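Local coordinates for RNA-binding protein RO60 (PDB 2NVO) that binds several small RNAs that accumulate during recovery from ultraviolet irradiation and contributes to the resistance of Deinococcus radiodurans to that irradiation, at residues 43-46 with 47-51; 516-520 with 521-525. One frame throughout, in Å; residues are numbered along the deposited sequence.

Contact 1. Residues 43-46 with 47-51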
loop_
_atom_site.group_PDB
_atom_site.type_symbol
_atom_site.label_atom_id
_atom_site.label_comp_id
_atom_site.label_asym_id
_atom_site.label_seq_id
_atom_site.Cartn_x
_atom_site.Cartn_y
_atom_site.Cartn_z
ATOM N N ARG A 43 15.510 -11.030 -10.685
ATOM C CA ARG A 43 15.854 -9.621 -10.758
ATOM C C ARG A 43 14.660 -8.809 -11.248
ATOM O O ARG A 43 14.412 -7.711 -10.768
ATOM C CB ARG A 43 17.069 -9.394 -11.659
ATOM C CG ARG A 43 17.663 -8.006 -11.509
ATOM C CD ARG A 43 18.900 -7.809 -12.373
ATOM N NE ARG A 43 19.358 -6.421 -12.350
ATOM C CZ ARG A 43 20.510 -6.010 -12.874
ATOM N NH1 ARG A 43 21.323 -6.883 -13.456
ATOM N NH2 ARG A 43 20.854 -4.732 -12.813
ATOM N N LEU A 44 13.923 -9.356 -12.205
ATOM C CA LEU A 44 12.731 -8.687 -12.712
ATOM C C LEU A 44 11.619 -8.687 -11.665
ATOM O O LEU A 44 10.905 -7.698 -11.521
ATOM C CB LEU A 44 12.234 -9.342 -14.004
ATOM C CG LEU A 44 10.954 -8.734 -14.589
ATOM C CD1 LEU A 44 11.215 -7.302 -15.058
ATOM C CD2 LEU A 44 10.399 -9.575 -15.724
ATOM N N THR A 45 11.469 -9.792 -10.936
ATOM C CA THR A 45 10.441 -9.855 -9.901
ATOM C C THR A 45 10.710 -8.778 -8.845
ATOM O O THR A 45 9.789 -8.100 -8.378
ATOM C CB THR A 45 10.363 -11.252 -9.227
ATOM O OG1 THR A 45 9.772 -12.196 -10.131
ATOM C CG2 THR A 45 9.504 -11.195 -7.979
ATOM N N ARG A 46 11.975 -8.610 -8.484
ATOM C CA ARG A 46 12.316 -7.594 -7.494
ATOM C C ARG A 46 11.933 -6.205 -7.982
ATOM O O ARG A 46 11.399 -5.402 -7.236
ATOM C CB ARG A 46 13.795 -7.630 -7.125
ATOM C CG ARG A 46 14.142 -6.639 -6.010
ATOM C CD ARG A 46 15.523 -6.907 -5.419
ATOM N NE ARG A 46 15.527 -8.130 -4.626
ATOM C CZ ARG A 46 16.505 -8.491 -3.800
ATOM N NH1 ARG A 46 17.574 -7.717 -3.660
ATOM N NH2 ARG A 46 16.412 -9.630 -3.114
ATOM N N PHE A 47 12.217 -5.927 -9.248
ATOM C CA PHE A 47 11.850 -4.650 -9.829
ATOM C C PHE A 47 10.330 -4.463 -9.838
ATOM O O PHE A 47 9.821 -3.367 -9.592
ATOM C CB PHE A 47 12.421 -4.533 -11.243
ATOM C CG PHE A 47 11.920 -3.342 -11.994
ATOM C CD1 PHE A 47 12.597 -2.131 -11.931
ATOM C CD2 PHE A 47 10.774 -3.429 -12.765
ATOM C CE1 PHE A 47 12.123 -1.018 -12.623
ATOM C CE2 PHE A 47 10.301 -2.321 -13.455
ATOM C CZ PHE A 47 10.982 -1.125 -13.385
ATOM N N LEU A 48 9.608 -5.533 -10.133
ATOM C CA LEU A 48 8.147 -5.489 -10.165
ATOM C C LEU A 48 7.511 -5.220 -8.803
ATOM O O LEU A 48 6.495 -4.544 -8.714
ATOM C CB LEU A 48 7.595 -6.793 -10.729
ATOM C CG LEU A 48 7.850 -6.997 -12.218
ATOM C CD1 LEU A 48 7.498 -8.419 -12.626
ATOM C CD2 LEU A 48 7.029 -5.984 -13.011
ATOM N N VAL A 49 8.108 -5.747 -7.742
ATOM C CA VAL A 49 7.561 -5.548 -6.402
ATOM C C VAL A 49 7.984 -4.224 -5.784
ATOM O O VAL A 49 7.159 -3.486 -5.260
ATOM C CB VAL A 49 7.972 -6.685 -5.436
ATOM C CG1 VAL A 49 7.601 -6.326 -3.987
ATOM C CG2 VAL A 49 7.332 -7.985 -5.853
ATOM N N LEU A 50 9.279 -3.938 -5.825
ATOM C CA LEU A 50 9.811 -2.750 -5.170
ATOM C C LEU A 50 9.656 -1.507 -6.031
ATOM O O LEU A 50 9.524 -0.414 -5.510
ATOM C CB LEU A 50 11.287 -2.943 -4.823
ATOM C CG LEU A 50 11.586 -4.113 -3.888
ATOM C CD1 LEU A 50 13.067 -4.156 -3.535
ATOM C CD2 LEU A 50 10.731 -4.011 -2.649
ATOM N N GLY A 51 9.681 -1.679 -7.348
ATOM C CA GLY A 51 9.583 -0.555 -8.258
ATOM C C GLY A 51 10.951 0.058 -8.441
ATOM O O GLY A 51 11.083 1.194 -8.886
#

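Contact 2. Residues 516-520 with 521-525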
loop_
_atom_site.group_PDB
_atom_site.type_symbol
_atom_site.label_atom_id
_atom_site.label_comp_id
_atom_site.label_asym_id
_atom_site.label_seq_id
_atom_site.Cartn_x
_atom_site.Cartn_y
_atom_site.Cartn_z
ATOM N N VAL A 516 13.139 2.551 3.049
ATOM C CA VAL A 516 13.367 3.971 3.264
ATOM C C VAL A 516 12.012 4.618 3.540
ATOM O O VAL A 516 11.156 4.687 2.665
ATOM C CB VAL A 516 14.010 4.611 2.017
ATOM C CG1 VAL A 516 14.338 6.092 2.274
ATOM C CG2 VAL A 516 15.271 3.851 1.636
ATOM N N GLY A 517 11.826 5.086 4.762
ATOM C CA GLY A 517 10.526 5.548 5.212
ATOM C C GLY A 517 9.663 4.376 5.630
ATOM O O GLY A 517 10.151 3.262 5.870
ATOM N N PHE A 518 8.370 4.628 5.752
ATOM C CA PHE A 518 7.434 3.576 6.085
ATOM C C PHE A 518 6.084 3.962 5.541
ATOM O O PHE A 518 5.813 5.138 5.314
ATOM C CB PHE A 518 7.340 3.361 7.600
ATOM C CG PHE A 518 7.234 1.911 8.005
ATOM C CD1 PHE A 518 8.240 1.023 7.692
ATOM C CD2 PHE A 518 6.140 1.442 8.729
ATOM C CE1 PHE A 518 8.161 -0.322 8.067
ATOM C CE2 PHE A 518 6.060 0.092 9.125
ATOM C CZ PHE A 518 7.074 -0.783 8.792
ATOM N N ASP A 519 5.254 2.954 5.327
ATOM C CA ASP A 519 3.862 3.147 4.957
ATOM C C ASP A 519 3.144 1.825 5.156
ATOM O O ASP A 519 3.738 0.848 5.629
ATOM C CB ASP A 519 3.707 3.676 3.514
ATOM C CG ASP A 519 4.285 2.736 2.453
ATOM O OD1 ASP A 519 4.467 1.536 2.721
ATOM O OD2 ASP A 519 4.560 3.209 1.323
ATOM N N ALA A 520 1.873 1.803 4.786
ATOM C CA ALA A 520 1.022 0.657 5.004
ATOM C C ALA A 520 1.480 -0.596 4.258
ATOM O O ALA A 520 1.217 -1.702 4.698
ATOM C CB ALA A 520 -0.431 1.007 4.644
ATOM N N ALA A 521 2.173 -0.421 3.137
ATOM C CA ALA A 521 2.641 -1.558 2.352
ATOM C C ALA A 521 3.953 -2.175 2.868
ATOM O O ALA A 521 4.324 -3.286 2.481
ATOM C CB ALA A 521 2.792 -1.157 0.890
ATOM N N ALA A 522 4.658 -1.450 3.731
ATOM C CA ALA A 522 6.004 -1.862 4.107
ATOM C C ALA A 522 6.045 -3.214 4.829
ATOM O O ALA A 522 6.889 -4.032 4.509
ATOM C CB ALA A 522 6.704 -0.776 4.931
ATOM N N PRO A 523 5.137 -3.451 5.793
ATOM C CA PRO A 523 5.187 -4.725 6.527
ATOM C C PRO A 523 5.028 -5.947 5.641
ATOM O O PRO A 523 5.763 -6.920 5.810
ATOM C CB PRO A 523 4.004 -4.613 7.486
ATOM C CG PRO A 523 3.931 -3.140 7.758
ATOM C CD PRO A 523 4.196 -2.507 6.426
ATOM N N ASN A 524 4.099 -5.895 4.698
ATOM C CA ASN A 524 3.906 -7.020 3.787
ATOM C C ASN A 524 5.106 -7.241 2.854
ATOM O O ASN A 524 5.471 -8.374 2.525
ATOM C CB ASN A 524 2.604 -6.835 3.003
ATOM C CG ASN A 524 1.372 -7.085 3.865
ATOM O OD1 ASN A 524 0.248 -6.760 3.481
ATOM N ND2 ASN A 524 1.581 -7.673 5.029
ATOM N N VAL A 525 5.723 -6.153 2.434
ATOM C CA VAL A 525 6.931 -6.252 1.618
ATOM C C VAL A 525 8.051 -6.901 2.436
ATOM O O VAL A 525 8.786 -7.750 1.933
ATOM C CB VAL A 525 7.346 -4.883 1.056
ATOM C CG1 VAL A 525 8.794 -4.900 0.517
ATOM C CG2 VAL A 525 6.375 -4.451 -0.029
HETATM O O HOH W 1 1.945 -4.232 4.671
#

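Contact 1. Residues 43-46 with 47-51
Arg46 and Leu50, one helical turn apart, run side by side in the same direction, and the aliphatic part of the arginine lies along the leucine: Arg46 CG is 3.7 Å from Leu50 CD1. The arginine leaves the backbone extended, with CG opposite its own N (chi1 -176°), and bends only at chi3 (-71°), beyond the methylenes that touch the leucine. Its guanidinium therefore passes clear of this contact, and NH2 is gripped by the carbonyl oxygens of Val534 and Arg510, while Phe529 packs against the same side chain.

On another side of the helix, Leu44 and Leu48 meet at an angle instead of lying alongside, the closest atoms being Leu44 CG and Leu48 CD1 at 4.0 Å. Leu48 CG sits beside its own backbone N (chi1 -70°), which turns the side chain back over the preceding turn, where CG is 3.2 Å from Leu44 O. Phe47 swings its ring away from 43-46, so that mainly its CB, 3.5 Å from Leu44 O, touches the earlier turn. The ring reaches Val66 and Val105; Leu48 also meets Val105, along with Val90.

The backbone holds these positions with regular bonds, Leu48 N to Leu44 O at 2.9 Å and Leu50 N to Arg46 O at 2.9 Å, the latter the straighter. Arg46 O takes a second, weak bond from Val49 N. Gly51 N still bonds to Phe47 O. Side chains spaced i to i+4 thus line helix 40-50, Leu44 and Leu48 packed on helix 80-93 and Arg46 and Leu50 on helix 522-530, and a glycine of positive phi just past the last helical residue ends it, a common C-terminal stop.

Contact 2. Residues 516-520 with 521-525
A water is held between Ala520 and Asn524 by two short bonds, donating to Ala520 O at 2.6 Å and accepting from Asn524 N at 2.7 Å. Just before it in the chain, Asp519 OD1 makes a weak capping bond ahead of helix 522-530, accepting from Ala521 N, 3.0 Å away and bent to 127°. The carboxylate gets there because CG stands between the backbone N and the carbonyl carbon (chi1 60°). The backbone of the same residue makes the straighter link: Ala522 N donates to Asp519 O at 3.1 Å and 158°, from well above the carbonyl plane. This closes a type I turn from Asp519 to Ala522, the corner from strand 512-517 into helix 522-530 of the VWFA-like domain.

Phe518 covers the start of the helix from the apolar side. Ala522 CB lies over one face of its ring, 3.8 Å from the centroid and displaced toward the rim, a CH-pi contact. Pro523 CG comes obliquely to the same ring, 4.1 Å from Phe518 CZ, and Leu316 packs against both Phe518 and Pro523.

Carboxylate, turn carbonyl and water thus serve amides at the helix start, and the aspartate's negative charge would probably also interact favourably with the helix dipole.

Overall arrangement
Near the N terminus of the model, contact 1 lies within helix 40-50 and finishes where Gly51 turns the chain toward strand 56-59. Contact 2 comes over 460 residues later, rounding the corner from strand 512-517 into helix 522-530; each is local, and they follow in series without crossing. The fold nevertheless brings them together: their centres are about 15 Å apart, and Leu50 CD2 packs 3.8 Å from Val525 CG1. Strand 56-59 also pairs in parallel with strand 512-517 at the edge of the VWFA-like sheet. The N-terminal part of the chain is thereby joined to the VWFA-like domain, which closes the TROVE horseshoe into a ring.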